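Local coordinates for protein LYND (PDB 4V1T) that probably carries out the ATP-dependent cyclodehydration of peptide side chains to azoline heterocycles, as a YcaO enzyme that binds ADP, magnesium and zinc, at residues P5-Q10 against Y70-L75; L99-P104 against V281-L286; L253-Q258 against I291-S296. All coordinates share one frame; numbering follows the deposited sequence.

Interaction 1. Residues P5-Q10 against Y70-L75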
loop_
_atom_site.group_PDB
_atom_site.type_symbol
_atom_site.label_atom_id
_atom_site.label_comp_id
_atom_site.label_asym_id
_atom_site.label_seq_id
_atom_site.Cartn_x
_atom_site.Cartn_y
_atom_site.Cartn_z
ATOM N N PRO B 5 -34.843 24.633 -24.935
ATOM C CA PRO B 5 -34.211 23.454 -24.332
ATOM C C PRO B 5 -34.629 23.254 -22.880
ATOM O O PRO B 5 -34.967 24.211 -22.195
ATOM C CB PRO B 5 -32.718 23.772 -24.418
ATOM C CG PRO B 5 -32.650 25.247 -24.363
ATOM C CD PRO B 5 -33.877 25.742 -25.080
ATOM N N LEU B 6 -34.601 22.012 -22.422
ATOM C CA LEU B 6 -35.003 21.705 -21.061
ATOM C C LEU B 6 -33.849 21.892 -20.080
ATOM O O LEU B 6 -32.735 21.422 -20.311
ATOM C CB LEU B 6 -35.535 20.279 -20.987
ATOM C CG LEU B 6 -36.794 20.028 -21.819
ATOM C CD1 LEU B 6 -37.084 18.541 -21.883
ATOM C CD2 LEU B 6 -37.984 20.792 -21.247
ATOM N N LEU B 7 -34.131 22.597 -18.987
ATOM C CA LEU B 7 -33.151 22.832 -17.937
ATOM C C LEU B 7 -33.323 21.824 -16.815
ATOM O O LEU B 7 -34.435 21.417 -16.493
ATOM C CB LEU B 7 -33.292 24.244 -17.380
ATOM C CG LEU B 7 -33.082 25.385 -18.368
ATOM C CD1 LEU B 7 -33.395 26.699 -17.681
ATOM C CD2 LEU B 7 -31.657 25.380 -18.904
ATOM N N GLN B 8 -32.212 21.407 -16.230
ATOM C CA GLN B 8 -32.262 20.524 -15.082
ATOM C C GLN B 8 -30.954 20.544 -14.307
ATOM O O GLN B 8 -29.869 20.673 -14.876
ATOM C CB GLN B 8 -32.590 19.087 -15.502
ATOM C CG GLN B 8 -31.511 18.385 -16.307
ATOM C CD GLN B 8 -31.760 16.885 -16.460
ATOM O OE1 GLN B 8 -32.628 16.301 -15.808
ATOM N NE2 GLN B 8 -30.984 16.258 -17.324
ATOM N N ILE B 9 -31.072 20.433 -12.991
ATOM C CA ILE B 9 -29.931 20.106 -12.171
ATOM C C ILE B 9 -29.513 18.708 -12.607
ATOM O O ILE B 9 -30.343 17.825 -12.830
ATOM C CB ILE B 9 -30.250 20.131 -10.674
ATOM C CG1 ILE B 9 -30.735 21.520 -10.245
ATOM C CG2 ILE B 9 -29.020 19.755 -9.865
ATOM C CD1 ILE B 9 -29.750 22.652 -10.490
ATOM N N GLN B 10 -28.217 18.519 -12.752
ATOM C CA GLN B 10 -27.710 17.285 -13.329
ATOM C C GLN B 10 -28.258 16.061 -12.621
ATOM O O GLN B 10 -28.257 16.008 -11.397
ATOM C CB GLN B 10 -26.177 17.279 -13.362
ATOM C CG GLN B 10 -25.445 17.909 -12.185
ATOM C CD GLN B 10 -24.135 18.525 -12.642
ATOM O OE1 GLN B 10 -24.043 19.062 -13.750
ATOM N NE2 GLN B 10 -23.108 18.427 -11.814
ATOM N N TYR B 70 -30.216 35.200 -13.003
ATOM C CA TYR B 70 -29.032 35.261 -12.155
ATOM C C TYR B 70 -28.797 33.950 -11.402
ATOM O O TYR B 70 -27.657 33.523 -11.228
ATOM C CB TYR B 70 -29.172 36.397 -11.154
ATOM C CG TYR B 70 -27.980 36.561 -10.239
ATOM C CD1 TYR B 70 -26.795 37.130 -10.700
ATOM C CD2 TYR B 70 -28.039 36.155 -8.910
ATOM C CE1 TYR B 70 -25.705 37.286 -9.860
ATOM C CE2 TYR B 70 -26.958 36.315 -8.062
ATOM C CZ TYR B 70 -25.798 36.880 -8.539
ATOM O OH TYR B 70 -24.734 37.025 -7.683
ATOM N N VAL B 71 -29.873 33.323 -10.940
ATOM C CA VAL B 71 -29.758 32.057 -10.219
ATOM C C VAL B 71 -29.198 30.961 -11.126
ATOM O O VAL B 71 -28.301 30.220 -10.734
ATOM C CB VAL B 71 -31.122 31.613 -9.645
ATOM C CG1 VAL B 71 -31.077 30.171 -9.155
ATOM C CG2 VAL B 71 -31.533 32.523 -8.505
ATOM N N LEU B 72 -29.733 30.862 -12.337
ATOM C CA LEU B 72 -29.297 29.832 -13.275
ATOM C C LEU B 72 -27.864 30.062 -13.726
ATOM O O LEU B 72 -27.129 29.099 -13.934
ATOM C CB LEU B 72 -30.226 29.770 -14.487
ATOM C CG LEU B 72 -31.700 29.478 -14.169
ATOM C CD1 LEU B 72 -32.519 29.405 -15.444
ATOM C CD2 LEU B 72 -31.873 28.209 -13.341
ATOM N N GLU B 73 -27.457 31.324 -13.855
ATOM C CA GLU B 73 -26.094 31.611 -14.275
ATOM C C GLU B 73 -25.140 31.110 -13.249
ATOM O O GLU B 73 -24.107 30.568 -13.559
ATOM C CB GLU B 73 -25.852 33.099 -14.472
ATOM C CG GLU B 73 -26.816 33.728 -15.451
ATOM C CD GLU B 73 -26.159 34.567 -16.529
ATOM O OE1 GLU B 73 -24.920 34.515 -16.661
ATOM O OE2 GLU B 73 -26.890 35.277 -17.254
ATOM N N ARG B 74 -25.494 31.325 -12.007
ATOM C CA ARG B 74 -24.658 30.892 -10.927
ATOM C C ARG B 74 -24.543 29.379 -10.903
ATOM O O ARG B 74 -23.466 28.846 -10.736
ATOM C CB ARG B 74 -25.240 31.363 -9.609
ATOM C CG ARG B 74 -24.307 32.215 -8.801
ATOM C CD ARG B 74 -24.959 32.620 -7.511
ATOM N NE ARG B 74 -24.122 32.224 -6.415
ATOM C CZ ARG B 74 -23.045 32.877 -6.049
ATOM N NH1 ARG B 74 -22.682 33.961 -6.694
ATOM N NH2 ARG B 74 -22.335 32.443 -5.037
ATOM N N LEU B 75 -25.673 28.705 -11.050
ATOM C CA LEU B 75 -25.695 27.247 -11.035
ATOM C C LEU B 75 -24.906 26.706 -12.207
ATOM O O LEU B 75 -24.154 25.773 -12.076
ATOM C CB LEU B 75 -27.116 26.726 -11.078
ATOM C CG LEU B 75 -27.921 26.970 -9.814
ATOM C CD1 LEU B 75 -29.371 26.686 -10.048
ATOM C CD2 LEU B 75 -27.403 26.126 -8.677
#

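Interaction 2. Residues L99-P104 against V281-L286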
loop_
_atom_site.group_PDB
_atom_site.type_symbol
_atom_site.label_atom_id
_atom_site.label_comp_id
_atom_site.label_asym_id
_atom_site.label_seq_id
_atom_site.Cartn_x
_atom_site.Cartn_y
_atom_site.Cartn_z
ATOM N N LEU B 99 -19.976 11.812 -14.319
ATOM C CA LEU B 99 -18.608 11.889 -14.822
ATOM C C LEU B 99 -18.257 13.309 -15.262
ATOM O O LEU B 99 -17.181 13.551 -15.785
ATOM C CB LEU B 99 -18.426 10.912 -15.983
ATOM C CG LEU B 99 -18.380 9.439 -15.571
ATOM C CD1 LEU B 99 -18.508 8.539 -16.792
ATOM C CD2 LEU B 99 -17.098 9.142 -14.812
ATOM N N GLY B 100 -19.183 14.234 -15.052
ATOM C CA GLY B 100 -18.969 15.634 -15.381
ATOM C C GLY B 100 -19.241 15.954 -16.841
ATOM O O GLY B 100 -18.750 16.952 -17.345
ATOM N N ILE B 101 -20.023 15.108 -17.513
ATOM C CA ILE B 101 -20.344 15.295 -18.926
ATOM C C ILE B 101 -21.792 15.734 -19.110
ATOM O O ILE B 101 -22.709 15.120 -18.558
ATOM C CB ILE B 101 -20.146 14.000 -19.725
ATOM C CG1 ILE B 101 -18.740 13.417 -19.504
ATOM C CG2 ILE B 101 -20.398 14.265 -21.199
ATOM C CD1 ILE B 101 -17.605 14.326 -19.952
ATOM N N ALA B 102 -22.000 16.834 -19.832
ATOM C CA ALA B 102 -23.356 17.307 -20.123
ATOM C C ALA B 102 -24.088 16.249 -20.938
ATOM O O ALA B 102 -23.560 15.779 -21.942
ATOM C CB ALA B 102 -23.314 18.626 -20.878
ATOM N N PRO B 103 -25.297 15.855 -20.513
ATOM C CA PRO B 103 -25.966 14.757 -21.207
ATOM C C PRO B 103 -26.159 14.947 -22.721
ATOM O O PRO B 103 -26.073 13.966 -23.443
ATOM C CB PRO B 103 -27.312 14.643 -20.482
ATOM C CG PRO B 103 -27.421 15.829 -19.617
ATOM C CD PRO B 103 -26.046 16.285 -19.327
ATOM N N PRO B 104 -26.431 16.175 -23.198
ATOM C CA PRO B 104 -26.515 16.295 -24.658
ATOM C C PRO B 104 -25.178 16.049 -25.363
ATOM O O PRO B 104 -25.163 15.578 -26.494
ATOM C CB PRO B 104 -26.983 17.739 -24.869
ATOM C CG PRO B 104 -26.641 18.442 -23.624
ATOM C CD PRO B 104 -26.799 17.437 -22.534
ATOM N N VAL B 281 -11.664 16.911 -19.825
ATOM C CA VAL B 281 -12.213 15.675 -19.270
ATOM C C VAL B 281 -11.178 15.021 -18.358
ATOM O O VAL B 281 -10.004 14.947 -18.704
ATOM C CB VAL B 281 -12.620 14.694 -20.377
ATOM C CG1 VAL B 281 -11.398 14.246 -21.150
ATOM C CG2 VAL B 281 -13.345 13.484 -19.790
ATOM N N PHE B 282 -11.622 14.545 -17.199
ATOM C CA PHE B 282 -10.710 14.080 -16.162
ATOM C C PHE B 282 -10.745 12.574 -15.943
ATOM O O PHE B 282 -9.703 11.950 -15.731
ATOM C CB PHE B 282 -11.035 14.781 -14.842
ATOM C CG PHE B 282 -10.818 16.268 -14.880
ATOM C CD1 PHE B 282 -9.549 16.804 -14.700
ATOM C CD2 PHE B 282 -11.879 17.132 -15.112
ATOM C CE1 PHE B 282 -9.344 18.175 -14.737
ATOM C CE2 PHE B 282 -11.682 18.505 -15.151
ATOM C CZ PHE B 282 -10.411 19.028 -14.964
ATOM N N PHE B 283 -11.939 11.993 -15.996
ATOM C CA PHE B 283 -12.145 10.652 -15.485
ATOM C C PHE B 283 -11.255 9.623 -16.196
ATOM O O PHE B 283 -10.979 9.755 -17.390
ATOM C CB PHE B 283 -13.630 10.263 -15.593
ATOM C CG PHE B 283 -14.158 10.179 -17.009
ATOM C CD1 PHE B 283 -13.978 9.036 -17.775
ATOM C CD2 PHE B 283 -14.872 11.228 -17.556
ATOM C CE1 PHE B 283 -14.475 8.952 -19.061
ATOM C CE2 PHE B 283 -15.373 11.154 -18.846
ATOM C CZ PHE B 283 -15.169 10.016 -19.604
ATOM N N PRO B 284 -10.814 8.595 -15.460
ATOM C CA PRO B 284 -9.905 7.612 -16.056
ATOM C C PRO B 284 -10.560 6.729 -17.111
ATOM O O PRO B 284 -11.729 6.379 -16.995
ATOM C CB PRO B 284 -9.451 6.782 -14.848
ATOM C CG PRO B 284 -10.552 6.914 -13.869
ATOM C CD PRO B 284 -11.105 8.297 -14.046
ATOM N N THR B 285 -9.788 6.389 -18.139
ATOM C CA THR B 285 -10.194 5.430 -19.150
ATOM C C THR B 285 -9.043 4.433 -19.336
ATOM O O THR B 285 -8.026 4.527 -18.660
ATOM C CB THR B 285 -10.558 6.122 -20.473
ATOM O OG1 THR B 285 -9.582 7.118 -20.776
ATOM C CG2 THR B 285 -11.903 6.791 -20.369
ATOM N N LEU B 286 -9.200 3.484 -20.247
ATOM C CA LEU B 286 -8.232 2.391 -20.383
ATOM C C LEU B 286 -7.001 2.741 -21.224
ATOM O O LEU B 286 -6.212 1.864 -21.564
ATOM C CB LEU B 286 -8.928 1.180 -20.982
ATOM C CG LEU B 286 -10.059 0.582 -20.148
ATOM C CD1 LEU B 286 -10.744 -0.526 -20.933
ATOM C CD2 LEU B 286 -9.533 0.046 -18.834
#

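Interaction 3. Residues L253-Q258 against I291-S296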
loop_
_atom_site.group_PDB
_atom_site.type_symbol
_atom_site.label_atom_id
_atom_site.label_comp_id
_atom_site.label_asym_id
_atom_site.label_seq_id
_atom_site.Cartn_x
_atom_site.Cartn_y
_atom_site.Cartn_z
ATOM N N LEU B 253 -17.920 -14.598 -18.958
ATOM C CA LEU B 253 -17.832 -14.043 -20.309
ATOM C C LEU B 253 -18.638 -12.750 -20.397
ATOM O O LEU B 253 -18.129 -11.719 -20.818
ATOM C CB LEU B 253 -18.341 -15.045 -21.342
ATOM C CG LEU B 253 -18.399 -14.548 -22.793
ATOM C CD1 LEU B 253 -17.014 -14.155 -23.285
ATOM C CD2 LEU B 253 -19.009 -15.611 -23.705
ATOM N N GLN B 254 -19.897 -12.825 -20.004
ATOM C CA GLN B 254 -20.797 -11.682 -20.064
ATOM C C GLN B 254 -20.344 -10.559 -19.128
ATOM O O GLN B 254 -20.496 -9.391 -19.451
ATOM C CB GLN B 254 -22.231 -12.114 -19.726
ATOM C CG GLN B 254 -23.028 -12.621 -20.915
ATOM C CD GLN B 254 -23.419 -11.512 -21.882
ATOM O OE1 GLN B 254 -23.784 -10.404 -21.463
ATOM N NE2 GLN B 254 -23.342 -11.797 -23.173
ATOM N N THR B 255 -19.767 -10.919 -17.988
ATOM C CA THR B 255 -19.196 -9.932 -17.079
ATOM C C THR B 255 -18.103 -9.136 -17.781
ATOM O O THR B 255 -18.008 -7.924 -17.625
ATOM C CB THR B 255 -18.597 -10.592 -15.820
ATOM O OG1 THR B 255 -19.651 -11.087 -14.987
ATOM C CG2 THR B 255 -17.769 -9.593 -15.019
ATOM N N GLY B 256 -17.277 -9.827 -18.553
ATOM C CA GLY B 256 -16.193 -9.197 -19.271
ATOM C C GLY B 256 -16.649 -8.322 -20.433
ATOM O O GLY B 256 -16.085 -7.249 -20.671
ATOM N N LEU B 257 -17.661 -8.776 -21.162
ATOM C CA LEU B 257 -18.131 -8.046 -22.336
ATOM C C LEU B 257 -18.935 -6.793 -21.958
ATOM O O LEU B 257 -18.850 -5.762 -22.624
ATOM C CB LEU B 257 -18.974 -8.968 -23.207
ATOM C CG LEU B 257 -18.233 -10.170 -23.810
ATOM C CD1 LEU B 257 -19.204 -11.082 -24.544
ATOM C CD2 LEU B 257 -17.107 -9.737 -24.729
ATOM N N GLN B 258 -19.715 -6.887 -20.889
ATOM C CA GLN B 258 -20.510 -5.756 -20.419
ATOM C C GLN B 258 -19.587 -4.707 -19.801
ATOM O O GLN B 258 -19.743 -3.508 -20.014
ATOM C CB GLN B 258 -21.562 -6.223 -19.406
ATOM C CG GLN B 258 -22.627 -7.155 -19.985
ATOM C CD GLN B 258 -23.598 -6.451 -20.908
ATOM O OE1 GLN B 258 -23.527 -5.236 -21.103
ATOM N NE2 GLN B 258 -24.512 -7.212 -21.482
ATOM N N ILE B 291 -6.517 -3.692 -17.212
ATOM C CA ILE B 291 -7.226 -4.158 -16.030
ATOM C C ILE B 291 -7.350 -5.666 -16.086
ATOM O O ILE B 291 -7.812 -6.208 -17.084
ATOM C CB ILE B 291 -8.645 -3.574 -15.960
ATOM C CG1 ILE B 291 -8.576 -2.052 -15.924
ATOM C CG2 ILE B 291 -9.416 -4.144 -14.769
ATOM C CD1 ILE B 291 -7.984 -1.476 -14.658
ATOM N N THR B 292 -6.944 -6.328 -15.013
ATOM C CA THR B 292 -7.136 -7.767 -14.890
ATOM C C THR B 292 -8.136 -8.022 -13.778
ATOM O O THR B 292 -7.970 -7.536 -12.663
ATOM C CB THR B 292 -5.824 -8.530 -14.606
ATOM O OG1 THR B 292 -5.206 -8.017 -13.418
ATOM C CG2 THR B 292 -4.871 -8.383 -15.771
ATOM N N LEU B 293 -9.188 -8.766 -14.102
ATOM C CA LEU B 293 -10.174 -9.195 -13.129
ATOM C C LEU B 293 -10.149 -10.715 -13.036
ATOM O O LEU B 293 -10.683 -11.414 -13.899
ATOM C CB LEU B 293 -11.570 -8.710 -13.511
ATOM C CG LEU B 293 -12.732 -9.203 -12.640
ATOM C CD1 LEU B 293 -12.579 -8.735 -11.207
ATOM C CD2 LEU B 293 -14.069 -8.750 -13.212
ATOM N N ASN B 294 -9.514 -11.217 -11.984
ATOM C CA ASN B 294 -9.474 -12.646 -11.724
ATOM C C ASN B 294 -10.829 -13.105 -11.215
ATOM O O ASN B 294 -11.305 -12.623 -10.187
ATOM C CB ASN B 294 -8.373 -12.966 -10.716
ATOM C CG ASN B 294 -8.013 -14.437 -10.695
ATOM O OD1 ASN B 294 -8.880 -15.307 -10.766
ATOM N ND2 ASN B 294 -6.733 -14.721 -10.610
ATOM N N HIS B 295 -11.462 -14.009 -11.956
ATOM C CA HIS B 295 -12.803 -14.477 -11.632
ATOM C C HIS B 295 -12.794 -15.600 -10.580
ATOM O O HIS B 295 -13.692 -15.663 -9.737
ATOM C CB HIS B 295 -13.502 -14.988 -12.896
ATOM C CG HIS B 295 -13.798 -13.927 -13.907
ATOM N ND1 HIS B 295 -14.673 -12.890 -13.663
ATOM C CD2 HIS B 295 -13.359 -13.758 -15.180
ATOM C CE1 HIS B 295 -14.751 -12.122 -14.736
ATOM N NE2 HIS B 295 -13.960 -12.623 -15.667
ATOM N N SER B 296 -11.782 -16.466 -10.633
ATOM C CA SER B 296 -11.715 -17.655 -9.772
ATOM C C SER B 296 -11.467 -17.236 -8.309
ATOM O O SER B 296 -12.316 -17.451 -7.434
ATOM C CB SER B 296 -10.638 -18.636 -10.287
ATOM O OG SER B 296 -9.370 -18.012 -10.340
#

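Interaction 1. Residues P5-Q10 against Y70-L75
Leu7 of strand 6-9 reaches across to Leu72 of helix 65-78, and it is worth following that side chain outward. Its CB and CG make no contact, CG being 5.0 Å from Leu72 CD1. CG lies anti to the backbone carbonyl carbon (chi1 -61°), which sends the branch on toward the helix, and there the two methyls part company: CD1 meets Leu72 CD1 at 3.6 Å, whereas CD2 stays 5.4 Å from that same Leu72 CD1. The two leucines thus meet methyl to methyl, their side chains inclined to each other.

Two residues on, the strand puts a second apolar side chain on the same side. Ile9 comes in by its long branch, CD1 lying 4.1 Å from Leu75 CD1, with the side chains roughly at right angles. On the helix, Leu72 and Leu75 are three residues apart and so share a face; Leu72 CD2 and Leu75 CD1 sit 4.4 Å from each other and close the row between the two pairs.

Both segments belong to the winged helix-turn-helix domain, where the strand is the middle one of a small antiparallel sheet, bonded to Tyr50 on one side and Thr82 on the other. Leu46 and Leu52 also pack against this layer, and Leu81 touches both helix leucines. Elsewhere on the helix, Tyr70, Val71 and Arg74 meet a chain of another protein. No hydrogen bond joins strand to helix here: four aliphatic tips do the work, so the pairing depends on shape and on shedding water rather than on direction or charge.

Interaction 2. Residues L99-P104 against V281-L286
Leu99 lays its side chain against the root of the Phe283 ring, CD2 standing 3.7 Å from Phe283 CB and 3.8 Å from Phe283 CG. It does so at the end of helix 90-98, which closes in a Schellman motif: Gly100 takes a positive phi (83°) just after Leu99, and the chain then runs on to the N-cap at Ala102, where helix 103-109 begins. The partner is the loop between helix 250-275 and strand 289-294, the latter part of a seven-stranded mixed sheet. The contact therefore fastens a helix-to-helix turn onto a loop that leads into that sheet.

Phe283 is gripped along one side of its ring. Leu99 CB adds to the hold at 3.9 Å from Phe283 CD2, and the backbone Leu99 O comes within 3.7 Å of that same ring carbon, approaching obliquely. The ring gets there because its CG sits in the crowded position between backbone N and carbonyl carbon (chi1 64°), which brings the ring to the side of Leu99 and Ile101. With an alanine here, CB would still meet Leu99 CD2, but the loss of the ring is likely to open a gap and leave Ile101 with only Val281 across the contact.

On the backbone side, Lys270 of helix 250-275 donates to Phe283 O and to Thr285 OG1, tying the loop back to the helix before it. Leu99 also packs on Ser296 of the second subunit, so the turn lies close to the dimer interface. Ile101 completes the set with its longer branch: CD1 touches Val281 CG2 at 4.3 Å and meets the edge of the Phe283 ring, near its plane, 4.0 Å from CE2.

Interaction 3. Residues L253-Q258 against I291-S296
Thr255 meets His295 through its methyl: CG2 comes up to the edge of the imidazole, close to the ring plane, 3.9 Å from His295 CE1. The same methyl touches Leu293 at 4.2 Å, CG2 to CD2, so one carbon on the helix bridges two side chains of the other segment. Thr255 and His295 run past each other in opposite senses instead of meeting head on.

The threonine is set for this by its rotation. With CG2 anti to the backbone N, the methyl is presented to the histidine while OG1 swings back along the helix and bonds to the Ser251 carbonyl, one turn earlier. The backbone Leu293 O lies over one face of the His295 ring, 3.8 Å from its plane and displaced toward the rim. Leu190 touches both Leu293 and His295.

In the fold this is helix 250-275 lying against a mixed sheet at strand 289-294, the last but one, which pairs antiparallel with strands 189-196 and 299-304. Leu293 belongs to the strand proper; His295 follows it, in the turn toward strand 299-304.

Farther out on the same helix, one turn apart, Gln258 NE2 donates to Gln254 OE1 at 3.3 Å, arriving in the carbonyl plane with a C=O...N angle of 159°. Gln258 of the second subunit packs on Thr255 and Gln254, and Gln29 of the second subunit bonds Asn294 OD1 and Ser296 OG at the end of the strand.

In the fold
Interaction 3 is the buried one, while interactions 1 and 2 are only partly buried, farther from the centre of the chain. Interaction 1 is purely aliphatic and stays inside the winged-helix domain; interaction 2 joins turn to loop around an aromatic ring; interaction 3 sets a methyl against an imidazole edge. The loop of interaction 2 connects the helix and strand of interaction 3, and the two touch where Leu286 CD2 lies 3.7 Å from Ile291 CG1; both also reach the second subunit. Interactions 1 and 2 meet more lightly, through Gln8 and Pro103, whereas interactions 1 and 3 do not touch, their nearest atoms about 23 Å apart.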